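Local coordinates for glycosyl hydrolase (Streptomyces cattleya, PDB 7LR8), which probably hydrolyses the mannose-beta-1,4-N-acetylglucosamine linkage left from N-glycan cores, as a family 5 glycoside hydrolase, at residues T21-W26 with Q328-K333; D43-L48 with C305-D310. The protein carries 1 engineered substitution. All coordinates share one frame; numbering follows the deposited sequence.

Contact 1: residues T21-W26 with Q328-K333; sequences TPSNGW and QDRRVK. With SO4 (sulfate ion), chain J.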
loop_
_atom_site.group_PDB
_atom_site.type_symbol
_atom_site.label_atom_id
_atom_site.label_comp_id
_atom_site.label_asym_id
_atom_site.label_seq_id
_atom_site.Cartn_x
_atom_site.Cartn_y
_atom_site.Cartn_z
ATOM N N THR B 21 -17.418 -6.023 9.551
ATOM C CA THR B 21 -17.086 -4.924 8.648
ATOM C C THR B 21 -17.520 -3.609 9.290
ATOM O O THR B 21 -18.722 -3.304 9.325
ATOM C CB THR B 21 -17.770 -5.101 7.285
ATOM O OG1 THR B 21 -19.117 -5.551 7.473
ATOM C CG2 THR B 21 -17.032 -6.118 6.415
ATOM N N PRO B 22 -16.602 -2.795 9.809
ATOM C CA PRO B 22 -17.015 -1.558 10.495
ATOM C C PRO B 22 -17.855 -0.655 9.605
ATOM O O PRO B 22 -17.500 -0.370 8.459
ATOM C CB PRO B 22 -15.681 -0.901 10.863
ATOM C CG PRO B 22 -14.737 -2.067 11.002
ATOM C CD PRO B 22 -15.149 -3.021 9.910
ATOM N N SER B 23 -18.990 -0.205 10.143
ATOM C CA SER B 23 -19.927 0.551 9.318
ATOM C C SER B 23 -19.382 1.928 8.960
ATOM O O SER B 23 -19.631 2.429 7.853
ATOM C CB SER B 23 -21.272 0.674 10.035
ATOM O OG SER B 23 -21.182 1.531 11.163
ATOM N N ASN B 24 -18.639 2.547 9.867
ATOM C CA ASN B 24 -18.046 3.863 9.636
ATOM C C ASN B 24 -16.575 3.683 9.283
ATOM O O ASN B 24 -15.741 3.429 10.158
ATOM C CB ASN B 24 -18.219 4.745 10.866
ATOM C CG ASN B 24 -18.080 6.216 10.551
ATOM O OD1 ASN B 24 -17.461 6.598 9.555
ATOM N ND2 ASN B 24 -18.681 7.055 11.388
ATOM N N GLY B 25 -16.244 3.832 7.999
ATOM C CA GLY B 25 -14.862 3.735 7.565
ATOM C C GLY B 25 -14.441 2.392 7.009
ATOM O O GLY B 25 -13.334 2.298 6.453
ATOM N N TRP B 26 -15.264 1.353 7.153
ATOM C CA TRP B 26 -14.879 0.010 6.693
ATOM C C TRP B 26 -13.568 -0.349 7.400
ATOM O O TRP B 26 -13.296 0.123 8.512
ATOM C CB TRP B 26 -14.825 -0.012 5.161
ATOM C CG TRP B 26 -14.691 -1.377 4.518
ATOM C CD1 TRP B 26 -15.609 -2.391 4.539
ATOM C CD2 TRP B 26 -13.601 -1.842 3.707
ATOM N NE1 TRP B 26 -15.150 -3.467 3.822
ATOM C CE2 TRP B 26 -13.914 -3.160 3.304
ATOM C CE3 TRP B 26 -12.374 -1.284 3.312
ATOM C CZ2 TRP B 26 -13.059 -3.923 2.511
ATOM C CZ3 TRP B 26 -11.515 -2.046 2.521
ATOM C CH2 TRP B 26 -11.862 -3.354 2.132
ATOM N N GLN B 328 -25.914 0.139 6.622
ATOM C CA GLN B 328 -24.941 1.136 7.051
ATOM C C GLN B 328 -25.386 1.855 8.317
ATOM O O GLN B 328 -24.558 2.186 9.174
ATOM C CB GLN B 328 -24.719 2.139 5.924
ATOM C CG GLN B 328 -23.551 1.773 5.082
ATOM C CD GLN B 328 -22.264 2.110 5.772
ATOM O OE1 GLN B 328 -22.056 3.250 6.193
ATOM N NE2 GLN B 328 -21.386 1.119 5.912
ATOM N N ASP B 329 -26.683 2.136 8.444
ATOM C CA ASP B 329 -27.200 2.758 9.653
ATOM C C ASP B 329 -27.650 1.736 10.689
ATOM O O ASP B 329 -28.449 2.076 11.563
ATOM C CB ASP B 329 -28.344 3.722 9.319
ATOM C CG ASP B 329 -29.247 3.206 8.219
ATOM O OD1 ASP B 329 -29.798 2.097 8.366
ATOM O OD2 ASP B 329 -29.413 3.916 7.204
ATOM N N ARG B 330 -27.163 0.492 10.590
ATOM C CA ARG B 330 -27.319 -0.545 11.614
ATOM C C ARG B 330 -28.758 -1.038 11.743
ATOM O O ARG B 330 -29.212 -1.379 12.837
ATOM C CB ARG B 330 -26.795 -0.074 12.974
ATOM C CG ARG B 330 -25.335 0.386 12.920
ATOM C CD ARG B 330 -24.851 0.836 14.281
ATOM N NE ARG B 330 -23.490 1.354 14.243
ATOM C CZ ARG B 330 -23.171 2.643 14.307
ATOM N NH1 ARG B 330 -24.120 3.565 14.413
ATOM N NH2 ARG B 330 -21.897 3.011 14.282
ATOM N N ARG B 331 -29.488 -1.102 10.636
ATOM C CA ARG B 331 -30.826 -1.670 10.647
ATOM C C ARG B 331 -30.776 -3.103 10.130
ATOM O O ARG B 331 -30.000 -3.421 9.225
ATOM C CB ARG B 331 -31.792 -0.823 9.818
ATOM C CG ARG B 331 -31.799 0.635 10.235
ATOM C CD ARG B 331 -33.115 1.317 9.911
ATOM N NE ARG B 331 -33.922 1.520 11.112
ATOM C CZ ARG B 331 -34.995 0.801 11.425
ATOM N NH1 ARG B 331 -35.401 -0.172 10.621
ATOM N NH2 ARG B 331 -35.666 1.054 12.541
ATOM N N VAL B 332 -31.589 -3.969 10.731
ATOM C CA VAL B 332 -31.577 -5.383 10.373
ATOM C C VAL B 332 -32.195 -5.563 8.994
ATOM O O VAL B 332 -33.326 -5.122 8.736
ATOM C CB VAL B 332 -32.318 -6.214 11.430
ATOM C CG1 VAL B 332 -32.243 -7.702 11.086
ATOM C CG2 VAL B 332 -31.724 -5.948 12.807
ATOM N N LYS B 333 -31.467 -6.224 8.117
ATOM C CA LYS B 333 -31.875 -6.560 6.764
ATOM C C LYS B 333 -32.602 -7.896 6.769
ATOM O O LYS B 333 -32.495 -8.666 7.732
ATOM C CB LYS B 333 -30.644 -6.628 5.852
ATOM C CG LYS B 333 -29.906 -5.315 5.704
ATOM C CD LYS B 333 -28.555 -5.490 4.995
ATOM C CE LYS B 333 -28.724 -5.932 3.554
ATOM N NZ LYS B 333 -27.429 -6.276 2.890
HETATM S S SO4 J . -21.550 6.430 14.086
HETATM O O1 SO4 J . -20.656 7.568 14.286
HETATM O O2 SO4 J . -21.777 5.769 15.368
HETATM O O3 SO4 J . -22.824 6.897 13.545
HETATM O O4 SO4 J . -20.940 5.492 13.146
HETATM O O HOH W 1 -22.629 3.462 11.137
#
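S23 sits between Q328 and R330, its backbone carbonyl gripped by one and its hydroxyl facing the other. Starting at its CB, the side chain rests 3.7 Å from Q328 O and a little farther from Q328 NE2. With chi1 at 70°, OG lies between the backbone N and the carbonyl carbon, which turns it to the guanidinium: it stands obliquely to that group, 3.5 Å from R330 NH2, and hydrogen-bonds to D41. D41 also forms a salt bridge with R330 NE, so one carboxylate ties both side chains together.

On the other flank the chain of Q328 bends at chi2 and brings its amide in to S23 O. NE2 donates to that oxygen over 2.9 Å, in the carbonyl plane and on a lone pair, though the N-H...O angle is only 142°. A second bond from Q328 NE2, to D308 O, gives the nitrogen another acceptor and fixes which way round the amide sits. OE1 lies 3.1 Å from S23 O, two acceptors side by side and not a bond.

R330, extended from CG to NE, reaches across toward loop 21-26 and a sulfate, probably from the crystallisation liquor, that meets the guanidinium at its edge. R330 NH2 bonds to sulfate O4 at 2.9 Å and to O2 at 3.0 Å, while N24 ND2 donates to O4 over 3.3 Å from the neighbouring loop. The arrangement joins the loops that follow the first and last strands of a (beta/alpha)8 barrel, where the ring of strands closes.

Contact 2: residues D43-L48 with C305-D310; sequences DSVAAL and CSHDVD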
loop_
_atom_site.group_PDB
_atom_site.type_symbol
_atom_site.label_atom_id
_atom_site.label_comp_id
_atom_site.label_asym_id
_atom_site.label_seq_id
_atom_site.Cartn_x
_atom_site.Cartn_y
_atom_site.Cartn_z
ATOM N N ASP B 43 -23.103 -3.643 19.275
ATOM C CA ASP B 43 -24.445 -3.699 19.850
ATOM C C ASP B 43 -25.432 -4.317 18.869
ATOM O O ASP B 43 -26.258 -5.159 19.243
ATOM C CB ASP B 43 -24.930 -2.302 20.232
ATOM C CG ASP B 43 -24.347 -1.809 21.520
ATOM O OD1 ASP B 43 -23.753 -2.614 22.270
ATOM O OD2 ASP B 43 -24.502 -0.603 21.784
ATOM N N SER B 44 -25.366 -3.900 17.604
ATOM C CA SER B 44 -26.339 -4.385 16.636
ATOM C C SER B 44 -26.083 -5.842 16.282
ATOM O O SER B 44 -27.011 -6.552 15.872
ATOM C CB SER B 44 -26.337 -3.500 15.378
ATOM O OG SER B 44 -25.128 -3.602 14.652
ATOM N N VAL B 45 -24.842 -6.300 16.437
ATOM C CA VAL B 45 -24.501 -7.698 16.196
ATOM C C VAL B 45 -24.989 -8.574 17.342
ATOM O O VAL B 45 -25.598 -9.632 17.125
ATOM C CB VAL B 45 -22.980 -7.830 15.997
ATOM C CG1 VAL B 45 -22.540 -9.287 16.056
ATOM C CG2 VAL B 45 -22.565 -7.168 14.677
ATOM N N ALA B 46 -24.751 -8.134 18.580
ATOM C CA ALA B 46 -25.202 -8.889 19.748
ATOM C C ALA B 46 -26.725 -9.010 19.799
ATOM O O ALA B 46 -27.255 -10.017 20.285
ATOM C CB ALA B 46 -24.679 -8.229 21.025
ATOM N N ALA B 47 -27.442 -8.008 19.284
ATOM C CA ALA B 47 -28.903 -8.056 19.260
ATOM C C ALA B 47 -29.423 -9.227 18.430
ATOM O O ALA B 47 -30.541 -9.712 18.664
ATOM C CB ALA B 47 -29.467 -6.741 18.722
ATOM N N LEU B 48 -28.643 -9.681 17.447
ATOM C CA LEU B 48 -29.031 -10.815 16.620
ATOM C C LEU B 48 -28.640 -12.159 17.222
ATOM O O LEU B 48 -28.962 -13.196 16.637
ATOM C CB LEU B 48 -28.431 -10.671 15.227
ATOM C CG LEU B 48 -28.943 -9.427 14.495
ATOM C CD1 LEU B 48 -28.267 -9.288 13.139
ATOM C CD2 LEU B 48 -30.467 -9.480 14.351
ATOM N N CYS B 305 -21.352 -10.434 5.741
ATOM C CA CYS B 305 -20.599 -9.803 6.813
ATOM C C CYS B 305 -21.590 -9.089 7.730
ATOM O O CYS B 305 -22.805 -9.152 7.509
ATOM C CB CYS B 305 -19.580 -8.816 6.247
ATOM S SG CYS B 305 -20.294 -7.679 5.021
ATOM N N SER B 306 -21.078 -8.403 8.752
ATOM C CA SER B 306 -21.975 -7.774 9.718
ATOM C C SER B 306 -22.723 -6.603 9.086
ATOM O O SER B 306 -23.957 -6.504 9.201
ATOM C CB SER B 306 -21.182 -7.333 10.951
ATOM O OG SER B 306 -20.243 -6.317 10.640
ATOM N N HIS B 307 -22.000 -5.724 8.382
ATOM C CA HIS B 307 -22.549 -4.461 7.915
ATOM C C HIS B 307 -22.251 -4.238 6.442
ATOM O O HIS B 307 -21.162 -4.558 5.955
ATOM C CB HIS B 307 -21.999 -3.296 8.736
ATOM C CG HIS B 307 -22.467 -3.295 10.157
ATOM N ND1 HIS B 307 -21.843 -4.024 11.149
ATOM C CD2 HIS B 307 -23.521 -2.682 10.747
ATOM C CE1 HIS B 307 -22.481 -3.844 12.292
ATOM N NE2 HIS B 307 -23.508 -3.041 12.074
ATOM N N ASP B 308 -23.233 -3.678 5.747
ATOM C CA ASP B 308 -23.040 -3.222 4.381
ATOM C C ASP B 308 -21.865 -2.261 4.306
ATOM O O ASP B 308 -21.548 -1.550 5.268
ATOM C CB ASP B 308 -24.290 -2.492 3.874
ATOM C CG ASP B 308 -25.437 -3.430 3.502
ATOM O OD1 ASP B 308 -25.212 -4.643 3.298
ATOM O OD2 ASP B 308 -26.572 -2.923 3.418
ATOM N N VAL B 309 -21.226 -2.223 3.125
ATOM C CA VAL B 309 -20.142 -1.283 2.845
ATOM C C VAL B 309 -20.736 0.023 2.342
ATOM O O VAL B 309 -21.689 0.027 1.547
ATOM C CB VAL B 309 -19.153 -1.875 1.823
ATOM C CG1 VAL B 309 -17.976 -0.913 1.584
ATOM C CG2 VAL B 309 -18.647 -3.233 2.310
ATOM N N ASP B 310 -20.191 1.140 2.823
ATOM C CA ASP B 310 -20.672 2.450 2.401
ATOM C C ASP B 310 -20.431 2.638 0.907
ATOM O O ASP B 310 -19.293 2.536 0.439
ATOM C CB ASP B 310 -19.964 3.542 3.208
ATOM C CG ASP B 310 -20.547 4.931 2.966
ATOM O OD1 ASP B 310 -21.368 5.100 2.044
ATOM O OD2 ASP B 310 -20.172 5.863 3.703
#
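With chi1 of H307 at -68°, its ring stands beside the backbone N and reaches toward helix 35-46, where S44, chi1 67°, turns OG back to meet it. These two groups join parts of a (beta/alpha)8 barrel: the helix after its first strand and the loop after its last, 298-304. H307 NE2 donates to S44 OG over 3.1 Å, a bent bond, with the hydroxyl oxygen near the ring's edge but tilted 16° from its plane. S44 OG is also bonded to D41 O one turn back in the same helix, so the hydroxyl links a helix carbonyl to the imidazole.

The other ring nitrogen is held from within the loop: H307 ND1 and S306 OG lie 2.8 Å apart in a hydrogen bond. Gripped at both nitrogens, the imidazole has little freedom to rotate about its CB-CG bond. Beside these hydrogen bonds is a small van der Waals contact. V45, which also packs on V18 of strand 15-19, turns one methyl to both loop residues: V45 CG2 is 4.0 Å from S306 CB and 4.1 Å from H307 CE1.

In the fold
The two contacts have centres about 6 Å apart, and both segments of contact 2 fall, in sequence, between those of contact 1. They touch directly: T21 OG1 lies 2.7 Å from H307 O and Q328 NE2 2.8 Å from D308 O, both probable hydrogen bonds, so loops 21-26 and 328-333 each hold 305-310. D41 ties in as well, its carboxylate serving contact 1 and its carbonyl contact 2. Neither contact lines the glycan pocket; the side chains of S306 and Q328 are about 12 and 13 Å from the bound mannose. Yet C305 directly follows W304 of that pocket, through a cis peptide bond.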